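Local coordinates for CrmK (Actinoalloteichus sp. WH1-2216-6, PDB 5I1V), which is an FAD-linked oxidoreductase with covalently bound flavin, involved in recycling a shunt product in caerulomycin biosynthesis, at residues A[22-27]-A[63-68]; A[29-33]-A[75-79]. All blocks are in the same frame, centred on the assembly; numbering follows the deposited sequence.

Contact 1: A[22-27]-A[63-68]. With FAD (flavin-adenine dinucleotide), chain E.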
ATOM      1  N   ALA A  22     -13.029   6.249  -6.792  1.00 27.66           N
ATOM      2  CA  ALA A  22     -11.784   6.615  -6.140  1.00 25.37           C
ATOM      3  C   ALA A  22     -11.985   6.264  -4.681  1.00 26.84           C
ATOM      4  O   ALA A  22     -12.732   5.316  -4.399  1.00 27.21           O
ATOM      5  CB  ALA A  22     -11.459   8.083  -6.374  1.00 24.06           C
ATOM      6  N   ASP A  23     -11.358   6.978  -3.746  1.00 23.02           N
ATOM      7  CA  ASP A  23     -11.326   6.518  -2.373  1.00 26.07           C
ATOM      8  C   ASP A  23     -12.704   6.467  -1.699  1.00 24.85           C
ATOM      9  O   ASP A  23     -12.930   5.704  -0.729  1.00 24.45           O
ATOM     10  CB  ASP A  23     -10.397   7.405  -1.547  1.00 28.39           C
ATOM     11  CG  ASP A  23     -10.341   6.967  -0.084  1.00 33.15           C
ATOM     12  OD1 ASP A  23      -9.945   5.802   0.136  1.00 34.92           O
ATOM     13  OD2 ASP A  23     -10.753   7.758   0.816  1.00 34.24           O
ATOM     14  N   ASN A  24     -13.630   7.291  -2.157  1.00 22.33           N
ATOM     15  CA  ASN A  24     -14.954   7.324  -1.516  1.00 22.66           C
ATOM     16  C   ASN A  24     -16.009   6.814  -2.486  1.00 23.68           C
ATOM     17  O   ASN A  24     -16.402   7.546  -3.414  1.00 20.73           O
ATOM     18  CB  ASN A  24     -15.275   8.728  -0.997  1.00 22.27           C
ATOM     19  CG  ASN A  24     -16.436   8.729  -0.025  1.00 24.82           C
ATOM     20  OD1 ASN A  24     -17.261   7.816  -0.062  1.00 21.94           O
ATOM     21  ND2 ASN A  24     -16.552   9.789   0.789  1.00 25.84           N
ATOM     22  N   TYR A  25     -16.499   5.580  -2.242  1.00 22.76           N
ATOM     23  CA  TYR A  25     -17.464   4.922  -3.139  1.00 24.78           C
ATOM     24  C   TYR A  25     -18.868   5.561  -3.126  1.00 24.83           C
ATOM     25  O   TYR A  25     -19.724   5.205  -3.960  1.00 22.68           O
ATOM     26  CB  TYR A  25     -17.528   3.370  -2.926  1.00 26.94           C
ATOM     27  CG  TYR A  25     -16.635   2.548  -3.877  1.00 26.23           C
ATOM     28  CD1 TYR A  25     -15.311   2.896  -4.071  1.00 27.56           C
ATOM     29  CD2 TYR A  25     -17.123   1.440  -4.592  1.00 29.01           C
ATOM     30  CE1 TYR A  25     -14.476   2.163  -4.923  1.00 26.15           C
ATOM     31  CE2 TYR A  25     -16.283   0.700  -5.475  1.00 27.94           C
ATOM     32  CZ  TYR A  25     -14.955   1.080  -5.625  1.00 27.95           C
ATOM     33  OH  TYR A  25     -14.076   0.396  -6.496  1.00 28.30           O
ATOM     34  N   ARG A  26     -19.095   6.549  -2.261  1.00 24.57           N
ATOM     35  CA  ARG A  26     -20.329   7.296  -2.340  1.00 25.43           C
ATOM     36  C   ARG A  26     -20.373   8.122  -3.617  1.00 28.74           C
ATOM     37  O   ARG A  26     -21.449   8.471  -4.068  1.00 31.42           O
ATOM     38  CB  ARG A  26     -20.535   8.186  -1.118  1.00 28.33           C
ATOM     39  CG  ARG A  26     -20.632   7.432   0.206  1.00 28.43           C
ATOM     40  CD  ARG A  26     -20.481   8.342   1.422  1.00 30.43           C
ATOM     41  NE  ARG A  26     -21.407   9.398   1.278  1.00 27.24           N
ATOM     42  CZ  ARG A  26     -21.266  10.665   1.616  1.00 28.09           C
ATOM     43  NH1 ARG A  26     -20.207  11.186   2.259  1.00 30.06           N
ATOM     44  NH2 ARG A  26     -22.260  11.443   1.277  1.00 28.91           N
ATOM     45  N   PHE A  27     -19.213   8.455  -4.196  1.00 25.85           N
ATOM     46  CA  PHE A  27     -19.196   9.359  -5.343  1.00 27.96           C
ATOM     47  C   PHE A  27     -18.610   8.689  -6.553  1.00 27.86           C
ATOM     48  O   PHE A  27     -17.401   8.559  -6.663  1.00 32.41           O
ATOM     49  CB  PHE A  27     -18.409  10.605  -4.999  1.00 28.08           C
ATOM     50  CG  PHE A  27     -18.800  11.193  -3.702  1.00 29.23           C
ATOM     51  CD1 PHE A  27     -20.110  11.510  -3.450  1.00 32.53           C
ATOM     52  CD2 PHE A  27     -17.855  11.407  -2.729  1.00 32.20           C
ATOM     53  CE1 PHE A  27     -20.494  12.046  -2.208  1.00 35.61           C
ATOM     54  CE2 PHE A  27     -18.227  11.950  -1.502  1.00 31.70           C
ATOM     55  CZ  PHE A  27     -19.530  12.273  -1.254  1.00 30.90           C
ATOM     56  N   GLY A  63      -7.210  10.982  -5.806  1.00 18.45           N
ATOM     57  CA  GLY A  63      -8.571  10.527  -5.548  1.00 17.81           C
ATOM     58  C   GLY A  63      -9.023  10.464  -4.109  1.00 18.16           C
ATOM     59  O   GLY A  63     -10.068   9.874  -3.825  1.00 19.75           O
ATOM     60  N   HIS A  64      -8.314  11.092  -3.195  1.00 17.62           N
ATOM     61  CA  HIS A  64      -8.698  11.057  -1.790  1.00 18.60           C
ATOM     62  C   HIS A  64      -9.699  12.056  -1.333  1.00 18.58           C
ATOM     63  O   HIS A  64      -9.990  12.117  -0.126  1.00 23.04           O
ATOM     64  CB  HIS A  64      -7.435  11.096  -0.920  1.00 17.48           C
ATOM     65  CG  HIS A  64      -6.952   9.733  -0.679  1.00 20.20           C
ATOM     66  ND1 HIS A  64      -7.340   9.012   0.431  1.00 20.71           N
ATOM     67  CD2 HIS A  64      -6.258   8.883  -1.462  1.00 21.26           C
ATOM     68  CE1 HIS A  64      -6.877   7.776   0.328  1.00 22.54           C
ATOM     69  NE2 HIS A  64      -6.232   7.675  -0.816  1.00 21.75           N
ATOM     70  N   CYS A  65     -10.269  12.844  -2.245  1.00 18.48           N
ATOM     71  CA  CYS A  65     -11.186  13.937  -1.791  1.00 18.44           C
ATOM     72  C   CYS A  65     -12.276  13.303  -0.919  1.00 19.98           C
ATOM     73  O   CYS A  65     -12.855  12.307  -1.347  1.00 19.24           O
ATOM     74  CB  CYS A  65     -11.934  14.526  -2.958  1.00 18.67           C
ATOM     75  SG  CYS A  65     -12.797  16.070  -2.580  1.00 21.04           S
ATOM     76  N   GLY A  66     -12.609  13.941   0.185  1.00 21.67           N
ATOM     77  CA  GLY A  66     -13.693  13.485   1.041  1.00 25.37           C
ATOM     78  C   GLY A  66     -15.086  13.818   0.517  1.00 24.35           C
ATOM     79  O   GLY A  66     -16.034  13.234   0.945  1.00 25.53           O
ATOM     80  N   GLU A  67     -15.204  14.685  -0.475  1.00 22.37           N
ATOM     81  CA  GLU A  67     -16.503  15.029  -1.061  1.00 22.62           C
ATOM     82  C   GLU A  67     -16.461  14.796  -2.564  1.00 23.38           C
ATOM     83  O   GLU A  67     -15.446  14.347  -3.079  1.00 23.74           O
ATOM     84  CB  GLU A  67     -16.815  16.494  -0.809  1.00 23.51           C
ATOM     85  CG  GLU A  67     -17.060  16.857   0.633  1.00 23.33           C
ATOM     86  CD  GLU A  67     -18.407  16.356   1.188  1.00 27.39           C
ATOM     87  OE1 GLU A  67     -18.751  16.795   2.303  1.00 25.31           O
ATOM     88  OE2 GLU A  67     -19.118  15.548   0.536  1.00 27.53           O
ATOM     89  N   ALA A  68     -17.543  15.124  -3.248  1.00 21.96           N
ATOM     90  CA  ALA A  68     -17.714  14.842  -4.659  1.00 23.48           C
ATOM     91  C   ALA A  68     -17.163  15.982  -5.533  1.00 22.05           C
ATOM     92  O   ALA A  68     -17.728  16.296  -6.566  1.00 25.40           O
ATOM     93  CB  ALA A  68     -19.186  14.664  -4.989  1.00 25.00           C
TER
HETATM   94  PA  FAD E 600      -8.214  14.241  -5.311  1.00 17.22           P
HETATM   95  O1A FAD E 600      -9.528  13.619  -4.907  1.00 15.45           O
HETATM   96  O2A FAD E 600      -7.626  13.743  -6.599  1.00 14.76           O
HETATM   97  O5B FAD E 600      -8.344  15.806  -5.343  1.00 16.74           O
HETATM   98  C5B FAD E 600      -8.669  16.579  -4.193  1.00 16.98           C
HETATM   99  C4B FAD E 600      -9.133  17.972  -4.643  1.00 16.83           C
HETATM  100  O4B FAD E 600      -7.979  18.632  -5.200  1.00 17.68           O
HETATM  101  C3B FAD E 600     -10.178  18.052  -5.735  1.00 17.71           C
HETATM  102  O3B FAD E 600     -10.858  19.287  -5.610  1.00 20.41           O
HETATM  103  C2B FAD E 600      -9.364  18.079  -6.998  1.00 16.90           C
HETATM  104  O2B FAD E 600     -10.022  18.467  -8.208  1.00 18.02           O
HETATM  105  C1B FAD E 600      -8.160  18.924  -6.565  1.00 16.12           C
HETATM  106  N9A FAD E 600      -6.915  18.517  -7.264  1.00 15.71           N
HETATM  107  C8A FAD E 600      -6.348  17.277  -7.373  1.00 15.31           C
HETATM  108  N7A FAD E 600      -5.259  17.331  -8.208  1.00 15.00           N
HETATM  109  C5A FAD E 600      -5.165  18.587  -8.591  1.00 14.11           C
HETATM  110  C6A FAD E 600      -4.223  19.277  -9.437  1.00 15.12           C
HETATM  111  N6A FAD E 600      -3.231  18.565  -9.935  1.00 14.87           N
HETATM  112  N1A FAD E 600      -4.426  20.584  -9.637  1.00 15.51           N
HETATM  113  C2A FAD E 600      -5.478  21.250  -9.117  1.00 16.59           C
HETATM  114  N3A FAD E 600      -6.372  20.686  -8.265  1.00 16.01           N
HETATM  115  C4A FAD E 600      -6.250  19.351  -8.053  1.00 14.81           C
HETATM  116  N1  FAD E 600      -4.196  15.234   4.640  1.00 25.95           N
HETATM  117  C2  FAD E 600      -3.207  15.628   5.476  1.00 29.03           C
HETATM  118  O2  FAD E 600      -2.850  16.813   5.498  1.00 30.05           O
HETATM  119  N3  FAD E 600      -2.567  14.780   6.309  1.00 29.79           N
HETATM  120  C4  FAD E 600      -2.861  13.491   6.425  1.00 25.46           C
HETATM  121  O4  FAD E 600      -2.210  12.743   7.185  1.00 25.44           O
HETATM  122  C4X FAD E 600      -3.905  12.962   5.559  1.00 25.81           C
HETATM  123  N5  FAD E 600      -4.260  11.650   5.620  1.00 26.47           N
HETATM  124  C5X FAD E 600      -5.152  11.182   4.733  1.00 25.88           C
HETATM  125  C6  FAD E 600      -5.411   9.814   4.666  1.00 26.68           C
HETATM  126  C7  FAD E 600      -6.334   9.256   3.782  1.00 25.67           C
HETATM  127  C7M FAD E 600      -6.557   7.739   3.766  1.00 26.17           C
HETATM  128  C8  FAD E 600      -7.044  10.194   2.886  1.00 23.51           C
HETATM  129  C8M FAD E 600      -8.078   9.702   1.911  1.00 22.91           C
HETATM  130  C9  FAD E 600      -6.811  11.573   2.933  1.00 23.02           C
HETATM  131  C9A FAD E 600      -5.881  12.104   3.826  1.00 23.36           C
HETATM  132  N10 FAD E 600      -5.610  13.476   3.883  1.00 21.51           N
HETATM  133  C10 FAD E 600      -4.596  13.931   4.706  1.00 24.11           C
HETATM  134  C1' FAD E 600      -6.455  14.458   3.204  1.00 19.85           C
HETATM  135  C2' FAD E 600      -5.890  14.805   1.865  1.00 18.81           C
HETATM  136  O2' FAD E 600      -4.848  15.744   2.045  1.00 21.00           O
HETATM  137  C3' FAD E 600      -6.924  15.322   0.922  1.00 18.22           C
HETATM  138  O3' FAD E 600      -7.960  14.313   0.772  1.00 17.92           O
HETATM  139  C4' FAD E 600      -6.304  15.716  -0.435  1.00 18.50           C
HETATM  140  O4' FAD E 600      -7.125  16.739  -0.999  1.00 19.37           O
HETATM  141  C5' FAD E 600      -6.213  14.514  -1.354  1.00 18.50           C
HETATM  142  O5' FAD E 600      -5.552  14.918  -2.553  1.00 17.14           O
HETATM  143  P   FAD E 600      -5.688  13.921  -3.779  1.00 17.24           P
HETATM  144  O1P FAD E 600      -5.354  12.536  -3.362  1.00 18.16           O
HETATM  145  O2P FAD E 600      -4.981  14.494  -4.966  1.00 17.95           O
HETATM  146  O3P FAD E 600      -7.285  13.976  -4.049  1.00 17.24           O
HETATM  147  O   HOH W   1     -12.146   9.856   0.666  1.00 30.33           O
HETATM  148  O   HOH W   2     -21.112  14.581   1.720  1.00 32.21           O
HETATM  149  O   HOH W   3     -18.261  13.164   2.478  1.00 47.24           O
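Asp23 lies over the imidazole of His64, carboxylate and ring stacked with their planes 23° apart. CB sits over the middle of the ring face, 4.0 Å from the His64 centroid in a CH-pi contact, and with CG anti to the backbone N (chi1 179°) the carboxylate carries on across that face. Its OD2 ends 3.5 Å from FAD C8M and is paired with Arg340 in a salt bridge. The backbones join just behind, where Asp23 N donates to Gly63 O (3.2 Å).

At the other end Phe27 is layered between two neighbours: Ala68 CB packs over one ring face, 3.6 Å from Phe27 CD1, Arg26 CB over the opposite one, and Gly66 O meets the edge in plane. Cutting Phe27 back to an alanine removes the ring and is likely to leave the Ala68 methyl without its partner and a gap between Arg26 and the 66-68 backbone.

Backbone N-H groups of Gly63, His64 and Cys65 grip the pyrophosphate of FAD, Cys65 N reaching O1A at 2.9 Å. His64 ND1 is bonded to C8M itself, the covalent 8-alpha-histidyl linkage that, together with the cysteine bond from Cys124, marks the bicovalent flavin site of berberine bridge enzyme-like oxidases.

Contact 2: A[29-33]-A[75-79]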
ATOM      1  N   ALA A  29     -18.051   8.938 -10.466  1.00 21.03           N
ATOM      2  CA  ALA A  29     -18.098   9.935 -11.540  1.00 19.80           C
ATOM      3  C   ALA A  29     -18.755   9.420 -12.816  1.00 20.73           C
ATOM      4  O   ALA A  29     -18.672   8.232 -13.144  1.00 23.52           O
ATOM      5  CB  ALA A  29     -16.686  10.381 -11.850  1.00 20.79           C
ATOM      6  N   GLN A  30     -19.311  10.319 -13.615  1.00 20.06           N
ATOM      7  CA  GLN A  30     -19.790   9.940 -14.931  1.00 22.61           C
ATOM      8  C   GLN A  30     -19.494  10.979 -16.010  1.00 20.68           C
ATOM      9  O   GLN A  30     -20.407  11.534 -16.625  1.00 21.04           O
ATOM     10  CB  GLN A  30     -21.279   9.527 -14.913  1.00 25.59           C
ATOM     11  CG  GLN A  30     -22.135  10.388 -14.070  1.00 32.83           C
ATOM     12  CD  GLN A  30     -23.543   9.807 -13.934  1.00 40.22           C
ATOM     13  OE1 GLN A  30     -24.035   9.088 -14.839  1.00 40.38           O
ATOM     14  NE2 GLN A  30     -24.193  10.101 -12.805  1.00 41.06           N
ATOM     15  N   PRO A  31     -18.213  11.242 -16.257  1.00 19.46           N
ATOM     16  CA  PRO A  31     -17.918  12.201 -17.325  1.00 19.78           C
ATOM     17  C   PRO A  31     -18.154  11.645 -18.737  1.00 19.74           C
ATOM     18  O   PRO A  31     -18.262  10.431 -18.963  1.00 19.48           O
ATOM     19  CB  PRO A  31     -16.424  12.478 -17.087  1.00 18.80           C
ATOM     20  CG  PRO A  31     -15.938  11.144 -16.681  1.00 18.30           C
ATOM     21  CD  PRO A  31     -16.977  10.708 -15.688  1.00 18.68           C
ATOM     22  N   GLU A  32     -18.205  12.551 -19.701  1.00 21.05           N
ATOM     23  CA  GLU A  32     -18.083  12.227 -21.100  1.00 24.07           C
ATOM     24  C   GLU A  32     -16.861  11.355 -21.362  1.00 22.37           C
ATOM     25  O   GLU A  32     -16.904  10.387 -22.130  1.00 20.88           O
ATOM     26  CB  GLU A  32     -17.888  13.529 -21.879  1.00 29.29           C
ATOM     27  CG  GLU A  32     -18.548  13.559 -23.222  1.00 37.28           C
ATOM     28  CD  GLU A  32     -18.140  14.795 -24.017  1.00 39.71           C
ATOM     29  OE1 GLU A  32     -17.704  14.590 -25.167  1.00 39.59           O
ATOM     30  OE2 GLU A  32     -18.222  15.934 -23.478  1.00 40.86           O
ATOM     31  N   TYR A  33     -15.738  11.753 -20.757  1.00 18.59           N
ATOM     32  CA  TYR A  33     -14.548  10.984 -20.841  1.00 18.21           C
ATOM     33  C   TYR A  33     -13.612  11.334 -19.706  1.00 17.31           C
ATOM     34  O   TYR A  33     -13.698  12.415 -19.110  1.00 16.24           O
ATOM     35  CB  TYR A  33     -13.864  11.167 -22.225  1.00 18.26           C
ATOM     36  CG  TYR A  33     -13.507  12.559 -22.615  1.00 19.41           C
ATOM     37  CD1 TYR A  33     -12.288  13.102 -22.298  1.00 20.14           C
ATOM     38  CD2 TYR A  33     -14.402  13.336 -23.303  1.00 22.05           C
ATOM     39  CE1 TYR A  33     -11.947  14.384 -22.696  1.00 22.36           C
ATOM     40  CE2 TYR A  33     -14.107  14.621 -23.657  1.00 23.72           C
ATOM     41  CZ  TYR A  33     -12.867  15.146 -23.361  1.00 23.06           C
ATOM     42  OH  TYR A  33     -12.582  16.448 -23.717  1.00 21.95           O
ATOM     43  N   VAL A  75     -19.996  16.881 -13.982  1.00 22.66           N
ATOM     44  CA  VAL A  75     -18.675  17.079 -14.568  1.00 22.20           C
ATOM     45  C   VAL A  75     -18.560  16.318 -15.888  1.00 21.41           C
ATOM     46  O   VAL A  75     -18.835  15.115 -15.944  1.00 21.68           O
ATOM     47  CB  VAL A  75     -17.558  16.634 -13.626  1.00 24.15           C
ATOM     48  CG1 VAL A  75     -16.194  16.701 -14.328  1.00 23.67           C
ATOM     49  CG2 VAL A  75     -17.559  17.510 -12.380  1.00 26.44           C
ATOM     50  N   ASP A  76     -18.083  17.004 -16.924  1.00 22.07           N
ATOM     51  CA  ASP A  76     -18.052  16.475 -18.261  1.00 21.56           C
ATOM     52  C   ASP A  76     -16.706  15.811 -18.594  1.00 20.61           C
ATOM     53  O   ASP A  76     -16.670  14.895 -19.409  1.00 21.02           O
ATOM     54  CB  ASP A  76     -18.297  17.572 -19.289  1.00 26.31           C
ATOM     55  CG  ASP A  76     -19.621  18.276 -19.111  1.00 29.70           C
ATOM     56  OD1 ASP A  76     -20.641  17.565 -18.868  1.00 33.20           O
ATOM     57  OD2 ASP A  76     -19.632  19.548 -19.204  1.00 30.54           O
ATOM     58  N   VAL A  77     -15.604  16.332 -18.023  1.00 18.61           N
ATOM     59  CA  VAL A  77     -14.296  15.831 -18.298  1.00 17.62           C
ATOM     60  C   VAL A  77     -13.527  15.795 -17.026  1.00 17.12           C
ATOM     61  O   VAL A  77     -13.455  16.787 -16.305  1.00 17.18           O
ATOM     62  CB  VAL A  77     -13.506  16.736 -19.283  1.00 18.65           C
ATOM     63  CG1 VAL A  77     -12.113  16.164 -19.558  1.00 18.47           C
ATOM     64  CG2 VAL A  77     -14.292  16.959 -20.531  1.00 20.00           C
ATOM     65  N   ILE A  78     -12.951  14.640 -16.728  1.00 15.78           N
ATOM     66  CA  ILE A  78     -12.035  14.509 -15.611  1.00 15.56           C
ATOM     67  C   ILE A  78     -10.643  14.215 -16.132  1.00 17.16           C
ATOM     68  O   ILE A  78     -10.450  13.282 -16.906  1.00 19.00           O
ATOM     69  CB  ILE A  78     -12.499  13.399 -14.661  1.00 15.82           C
ATOM     70  CG1 ILE A  78     -13.788  13.799 -14.028  1.00 16.06           C
ATOM     71  CG2 ILE A  78     -11.402  13.099 -13.626  1.00 16.20           C
ATOM     72  CD1 ILE A  78     -14.414  12.693 -13.178  1.00 16.13           C
ATOM     73  N   VAL A  79      -9.684  15.093 -15.812  1.00 17.32           N
ATOM     74  CA  VAL A  79      -8.299  14.913 -16.184  1.00 18.79           C
ATOM     75  C   VAL A  79      -7.622  14.145 -15.030  1.00 17.80           C
ATOM     76  O   VAL A  79      -7.520  14.685 -13.911  1.00 17.53           O
ATOM     77  CB  VAL A  79      -7.596  16.269 -16.376  1.00 20.68           C
ATOM     78  CG1 VAL A  79      -6.131  16.067 -16.667  1.00 20.58           C
ATOM     79  CG2 VAL A  79      -8.223  17.060 -17.511  1.00 21.48           C
TER
HETATM   80  O   HOH W   4     -19.125  13.172 -13.582  1.00 29.42           O
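Tyr33 and Val77 pair as a parallel beta bridge, which joins strands 33-36 and 77-80 in the four-stranded mixed sheet of the FAD-binding domain. Starting at Tyr33 CB, the side chain turns between the backbone N and the carbonyl carbon (chi1 57°), a rotation that lays the ring alongside Val77. CD1 comes within 4.1 Å of Val77 CG1, and CE1 closes to 3.6 Å from the same methyl. CZ and CE2 lean on the other branch, CG2, which stands over the ring face in a CH-pi contact, and the hydroxyl OH ends 3.7 Å from Val77 CG2. Beyond Val77, the Tyr33 side chain also touches Glu49 of helix 40-52.

Ahead of the bridge the chain runs in over Asp76: Glu32 N makes a weak, bent bond to Asp76 O (121° at the hydrogen), and Pro31 CB packs on that carbonyl oxygen too. The carboxylate of Glu32 turns to Lys55 in a salt bridge. On the other side of the strand Ile78 extends CD1 to the Ala29 methyl and the Pro31 ring. Near the start of both segments a single water takes a hydrogen from Gln30 N at 2.9 Å and gives one to Val75 O at 3.1 Å.

From the N terminus, the chain leaves helix 15-19 and passes through 22-27 and then 29-33, whose last residue begins strand 33-36. Helix 40-52 and strand 57-60 follow, and the next loop brings 63-68 back beside 22-27, closing contact 1 with 35 residues between its segments. Continuing to strand 77-80, the chain closes contact 2, with 41 residues in between. The two closures cross, since 29-33 starts inside the first loop and finds its partner beyond it. Contact 1 ties the early loop to the flavin-bearing loop between strands 57-60 and 77-80; contact 2 pairs the start of strand 33-36 with strand 77-80. Their centres lie about 14 Å apart, and they touch only through the chain.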